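Local coordinates for protein acetate kinase (Entamoeba histolytica, PDB 4H0O) that is a pyrophosphate-dependent acetate kinase that probably interconverts acetate and acetyl phosphate by phosphoryl transfer, at residues K205-H210 against V322-L327; S216-I221 against K315-L320. All coordinates share one frame; numbering follows the deposited sequence.

Interaction 1: residues K205-H210 against V322-L327; sequences KIIACH and VEIGGL
Lys205 makes the polar part of this contact. Lys205 NZ donates a hydrogen bond to Ile324 O at 2.6 Å. The amine meets the carbonyl nearly head-on, with a C=O...N angle of 164°. The lysine chain is extended until its last torsion (chi4 -52°), where it bends and brings NZ to the oxygen. On the way its carbons lie against the backbone, with Lys205 CE 3.5 Å from Gly325 O and Lys205 CD 3.8 Å from Gly326 N.

The apolar part is centred on Ile207. Ile207 CG1 touches Ile324 CD1 at 3.9 Å and Leu327 CD1 at 4.0 Å. The Ile207 and Leu327 side chains cross at about a right angle. Leu327 starts out pointing away from the strand, but its CG lies anti to the backbone N (chi1 175°) and CD1 returns to Ile207.

The backbone of 322-327 forms a Schellman motif. Gly325 has positive phi and is the C-prime residue. Gly326 N pairs with Met321 O, and Gly325 N bonds weakly to Val322 O. The arrangement is a capped helix C-terminus turning into the next strand, 329-333, which runs parallel to 205-211 in a sheet of this ribonuclease H-like fold.

Interaction 2: residues S216-I221 against K315-L320; sequences SSCCGI and KTIGGL
Cys218 and Leu320 form the closest pair between this strand and this helix. Cys218 CB lies 3.6 Å from Leu320 CD1. Both residues point toward the opposite segment. The strand and the helix run nearly parallel, at 17°, with their axes 8.8 Å apart.

The helix meets Cys218 with three side chains. Leu320 and Thr316, one turn apart, lie side by side over its CB. The methyl of Thr316 makes the second of these contacts, Thr316 CG2 to Cys218 CB at 4.1 Å. With OG1 beside the backbone N (chi1 -53°), CG2 falls anti to that N and faces Cys218. The threonine hydroxyl is bonded instead to Gln312 O within the helix. Ile317 approaches the sulfur: Ile317 CG1 is 4.3 Å from Cys218 SG, a looser contact.

Leu320 also reaches past Cys218. Leu320 CD1 is 3.9 Å from Gly220 N and lies against the strand backbone there. Gly220 meets the leucine through its main chain.

Cys219 points away from the helix and packs on Tyr188 of helix 185-195. Ser217 OG hydrogen-bonds Tyr188 OH and His184 ND1. His184 is predicted to stabilise the transition state.

The side-chain contacts between the segments are made by carbon and sulfur, and Leu320 also lies against the strand backbone. Several polar groups here bond elsewhere: Cys218 O to Thr229 OG1, and Gly220 through its backbone to strand 225-229. Between these two segments the helix is therefore held by apolar packing. The directional bonds lie within the sheet, within the helix and toward His184, the predicted transition-state stabiliser.

Interaction 2 packs the body of helix 299-324, and interaction 1 its C-terminal end and the following loop, against neighbouring antiparallel strands of one mixed sheet. Strands 205-211 and 216-222 are joined by probable backbone hydrogen bonds, Ile206 O to Ile221 N and His210 N to Ser217 O. Interaction 2 is nested within the loop closed by interaction 1, and their centres are about 7 Å apart. Interaction 2 is buried and apolar, and belongs to the core between sheet and helix. Interaction 1 is partly buried, and there a lysine amine grips a backbone carbonyl beside an apolar cluster of its own. Ile207 connects the two, since its CD1 also packs on Ile317 O. Both touch the second subunit.

Interaction 1: residues K205-H210 against V322-L327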
loop_
_atom_site.group_PDB
_atom_site.type_symbol
_atom_site.label_atom_id
_atom_site.label_comp_id
_atom_site.label_asym_id
_atom_site.label_seq_id
_atom_site.Cartn_x
_atom_site.Cartn_y
_atom_site.Cartn_z
ATOM N N LYS B 205 -9.395 -5.502 -19.638
ATOM C CA LYS B 205 -8.737 -5.043 -18.423
ATOM C C LYS B 205 -8.967 -6.096 -17.353
ATOM O O LYS B 205 -10.100 -6.315 -16.908
ATOM C CB LYS B 205 -9.287 -3.686 -17.989
ATOM C CG LYS B 205 -8.950 -2.563 -18.955
ATOM C CD LYS B 205 -9.659 -1.272 -18.592
ATOM C CE LYS B 205 -9.309 -0.177 -19.582
ATOM N NZ LYS B 205 -7.834 -0.042 -19.733
ATOM N N ILE B 206 -7.887 -6.760 -16.958
ATOM C CA ILE B 206 -7.979 -7.911 -16.075
ATOM C C ILE B 206 -7.190 -7.667 -14.795
ATOM O O ILE B 206 -6.064 -7.164 -14.838
ATOM C CB ILE B 206 -7.447 -9.177 -16.780
ATOM C CG1 ILE B 206 -8.184 -9.388 -18.108
ATOM C CG2 ILE B 206 -7.587 -10.399 -15.891
ATOM C CD1 ILE B 206 -7.733 -10.611 -18.888
ATOM N N ILE B 207 -7.798 -7.996 -13.657
ATOM C CA ILE B 207 -7.078 -8.032 -12.392
ATOM C C ILE B 207 -7.046 -9.478 -11.916
ATOM O O ILE B 207 -8.092 -10.091 -11.676
ATOM C CB ILE B 207 -7.721 -7.127 -11.317
ATOM C CG1 ILE B 207 -7.581 -5.653 -11.703
ATOM C CG2 ILE B 207 -7.074 -7.366 -9.959
ATOM C CD1 ILE B 207 -8.161 -4.681 -10.685
ATOM N N ALA B 208 -5.843 -10.029 -11.799
ATOM C CA ALA B 208 -5.679 -11.411 -11.362
ATOM C C ALA B 208 -5.198 -11.462 -9.919
ATOM O O ALA B 208 -4.349 -10.668 -9.513
ATOM C CB ALA B 208 -4.715 -12.140 -12.266
ATOM N N CYS B 209 -5.729 -12.407 -9.149
ATOM C CA CYS B 209 -5.320 -12.566 -7.758
ATOM C C CYS B 209 -4.692 -13.939 -7.528
ATOM O O CYS B 209 -5.387 -14.960 -7.514
ATOM C CB CYS B 209 -6.515 -12.378 -6.826
ATOM S SG CYS B 209 -7.430 -10.847 -7.086
ATOM N N HIS B 210 -3.373 -13.962 -7.363
ATOM C CA HIS B 210 -2.669 -15.190 -7.019
ATOM C C HIS B 210 -2.714 -15.351 -5.504
ATOM O O HIS B 210 -1.847 -14.843 -4.789
ATOM C CB HIS B 210 -1.220 -15.126 -7.512
ATOM C CG HIS B 210 -0.424 -16.364 -7.249
ATOM N ND1 HIS B 210 0.059 -17.171 -8.252
ATOM C CD2 HIS B 210 -0.001 -16.929 -6.080
ATOM C CE1 HIS B 210 0.734 -18.182 -7.728
ATOM N NE2 HIS B 210 0.707 -18.052 -6.411
ATOM N N VAL B 322 -8.075 1.483 -10.825
ATOM C CA VAL B 322 -7.903 2.874 -11.231
ATOM C C VAL B 322 -6.649 3.039 -12.089
ATOM O O VAL B 322 -6.645 3.804 -13.055
ATOM C CB VAL B 322 -7.862 3.819 -10.013
ATOM C CG1 VAL B 322 -7.587 5.249 -10.447
ATOM C CG2 VAL B 322 -9.177 3.759 -9.258
ATOM N N GLU B 323 -5.595 2.300 -11.750
ATOM C CA GLU B 323 -4.339 2.367 -12.496
ATOM C C GLU B 323 -4.478 1.912 -13.945
ATOM O O GLU B 323 -3.917 2.529 -14.850
ATOM C CB GLU B 323 -3.269 1.511 -11.827
ATOM C CG GLU B 323 -2.653 2.106 -10.584
ATOM C CD GLU B 323 -1.510 1.258 -10.068
ATOM O OE1 GLU B 323 -0.417 1.306 -10.672
ATOM O OE2 GLU B 323 -1.711 0.532 -9.070
ATOM N N ILE B 324 -5.207 0.818 -14.153
ATOM C CA ILE B 324 -5.357 0.233 -15.483
ATOM C C ILE B 324 -6.549 0.813 -16.243
ATOM O O ILE B 324 -6.744 0.520 -17.425
ATOM C CB ILE B 324 -5.471 -1.309 -15.425
ATOM C CG1 ILE B 324 -6.782 -1.735 -14.755
ATOM C CG2 ILE B 324 -4.263 -1.909 -14.706
ATOM C CD1 ILE B 324 -6.951 -3.248 -14.656
ATOM N N GLY B 325 -7.350 1.626 -15.559
ATOM C CA GLY B 325 -8.436 2.350 -16.199
ATOM C C GLY B 325 -9.764 1.617 -16.272
ATOM O O GLY B 325 -10.593 1.923 -17.133
ATOM N N GLY B 326 -9.980 0.658 -15.376
ATOM C CA GLY B 326 -11.227 -0.088 -15.372
ATOM C C GLY B 326 -11.073 -1.556 -15.018
ATOM O O GLY B 326 -9.999 -1.994 -14.601
ATOM N N LEU B 327 -12.152 -2.317 -15.185
ATOM C CA LEU B 327 -12.172 -3.726 -14.803
ATOM C C LEU B 327 -13.256 -4.499 -15.552
ATOM O O LEU B 327 -14.450 -4.234 -15.379
ATOM C CB LEU B 327 -12.401 -3.859 -13.295
ATOM C CG LEU B 327 -12.572 -5.288 -12.774
ATOM C CD1 LEU B 327 -11.296 -6.076 -12.999
ATOM C CD2 LEU B 327 -12.958 -5.296 -11.299
#

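Interaction 2: residues S216-I221 against K315-L320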
loop_
_atom_site.group_PDB
_atom_site.type_symbol
_atom_site.label_atom_id
_atom_site.label_comp_id
_atom_site.label_asym_id
_atom_site.label_seq_id
_atom_site.Cartn_x
_atom_site.Cartn_y
_atom_site.Cartn_z
ATOM N N SER B 216 1.325 -14.220 -1.800
ATOM C CA SER B 216 0.103 -13.795 -2.473
ATOM C C SER B 216 0.317 -12.438 -3.128
ATOM O O SER B 216 1.013 -11.578 -2.579
ATOM C CB SER B 216 -1.070 -13.717 -1.492
ATOM O OG SER B 216 -1.588 -15.004 -1.203
ATOM N N SER B 217 -0.291 -12.245 -4.296
ATOM C CA SER B 217 -0.185 -10.974 -5.003
ATOM C C SER B 217 -1.363 -10.749 -5.950
ATOM O O SER B 217 -2.113 -11.678 -6.264
ATOM C CB SER B 217 1.134 -10.899 -5.780
ATOM O OG SER B 217 1.106 -11.738 -6.920
ATOM N N CYS B 218 -1.524 -9.504 -6.387
ATOM C CA CYS B 218 -2.482 -9.155 -7.430
ATOM C C CYS B 218 -1.740 -8.535 -8.600
ATOM O O CYS B 218 -0.679 -7.929 -8.418
ATOM C CB CYS B 218 -3.511 -8.152 -6.912
ATOM S SG CYS B 218 -4.675 -8.823 -5.725
ATOM N N CYS B 219 -2.297 -8.673 -9.797
ATOM C CA CYS B 219 -1.684 -8.078 -10.976
ATOM C C CYS B 219 -2.717 -7.372 -11.854
ATOM O O CYS B 219 -3.750 -7.951 -12.199
ATOM C CB CYS B 219 -0.951 -9.144 -11.790
ATOM S SG CYS B 219 0.053 -8.479 -13.141
ATOM N N GLY B 220 -2.439 -6.121 -12.210
ATOM C CA GLY B 220 -3.282 -5.409 -13.153
ATOM C C GLY B 220 -2.790 -5.687 -14.561
ATOM O O GLY B 220 -1.635 -5.397 -14.887
ATOM N N ILE B 221 -3.658 -6.250 -15.395
ATOM C CA ILE B 221 -3.257 -6.684 -16.729
ATOM C C ILE B 221 -4.049 -5.985 -17.839
ATOM O O ILE B 221 -5.276 -6.102 -17.918
ATOM C CB ILE B 221 -3.380 -8.212 -16.862
ATOM C CG1 ILE B 221 -2.479 -8.893 -15.828
ATOM C CG2 ILE B 221 -3.009 -8.657 -18.266
ATOM C CD1 ILE B 221 -2.746 -10.368 -15.647
ATOM N N LYS B 315 -8.614 -3.326 -1.014
ATOM C CA LYS B 315 -7.928 -2.063 -1.274
ATOM C C LYS B 315 -6.939 -2.180 -2.437
ATOM O O LYS B 315 -6.802 -1.259 -3.249
ATOM C CB LYS B 315 -7.205 -1.587 -0.012
ATOM C CG LYS B 315 -6.393 -0.317 -0.208
ATOM C CD LYS B 315 -5.472 -0.045 0.977
ATOM C CE LYS B 315 -6.253 0.096 2.277
ATOM N NZ LYS B 315 -5.362 0.311 3.456
ATOM N N THR B 316 -6.258 -3.319 -2.513
ATOM C CA THR B 316 -5.285 -3.562 -3.575
ATOM C C THR B 316 -5.962 -3.651 -4.946
ATOM O O THR B 316 -5.452 -3.115 -5.936
ATOM C CB THR B 316 -4.485 -4.849 -3.315
ATOM O OG1 THR B 316 -3.907 -4.795 -2.003
ATOM C CG2 THR B 316 -3.378 -5.006 -4.353
ATOM N N ILE B 317 -7.102 -4.333 -4.999
ATOM C CA ILE B 317 -7.875 -4.450 -6.232
ATOM C C ILE B 317 -8.404 -3.082 -6.662
ATOM O O ILE B 317 -8.310 -2.710 -7.839
ATOM C CB ILE B 317 -9.044 -5.448 -6.072
ATOM C CG1 ILE B 317 -8.508 -6.869 -5.888
ATOM C CG2 ILE B 317 -9.980 -5.387 -7.272
ATOM C CD1 ILE B 317 -9.565 -7.871 -5.441
ATOM N N GLY B 318 -8.952 -2.335 -5.704
ATOM C CA GLY B 318 -9.420 -0.983 -5.964
ATOM C C GLY B 318 -8.343 -0.089 -6.556
ATOM O O GLY B 318 -8.600 0.659 -7.501
ATOM N N GLY B 319 -7.134 -0.167 -6.004
ATOM C CA GLY B 319 -6.033 0.658 -6.470
ATOM C C GLY B 319 -5.582 0.292 -7.873
ATOM O O GLY B 319 -5.267 1.169 -8.681
ATOM N N LEU B 320 -5.550 -1.005 -8.163
ATOM C CA LEU B 320 -5.103 -1.492 -9.467
ATOM C C LEU B 320 -6.105 -1.169 -10.568
ATOM O O LEU B 320 -5.720 -0.899 -11.710
ATOM C CB LEU B 320 -4.833 -3.000 -9.421
ATOM C CG LEU B 320 -3.539 -3.419 -8.717
ATOM C CD1 LEU B 320 -3.425 -4.931 -8.624
ATOM C CD2 LEU B 320 -2.324 -2.846 -9.435
#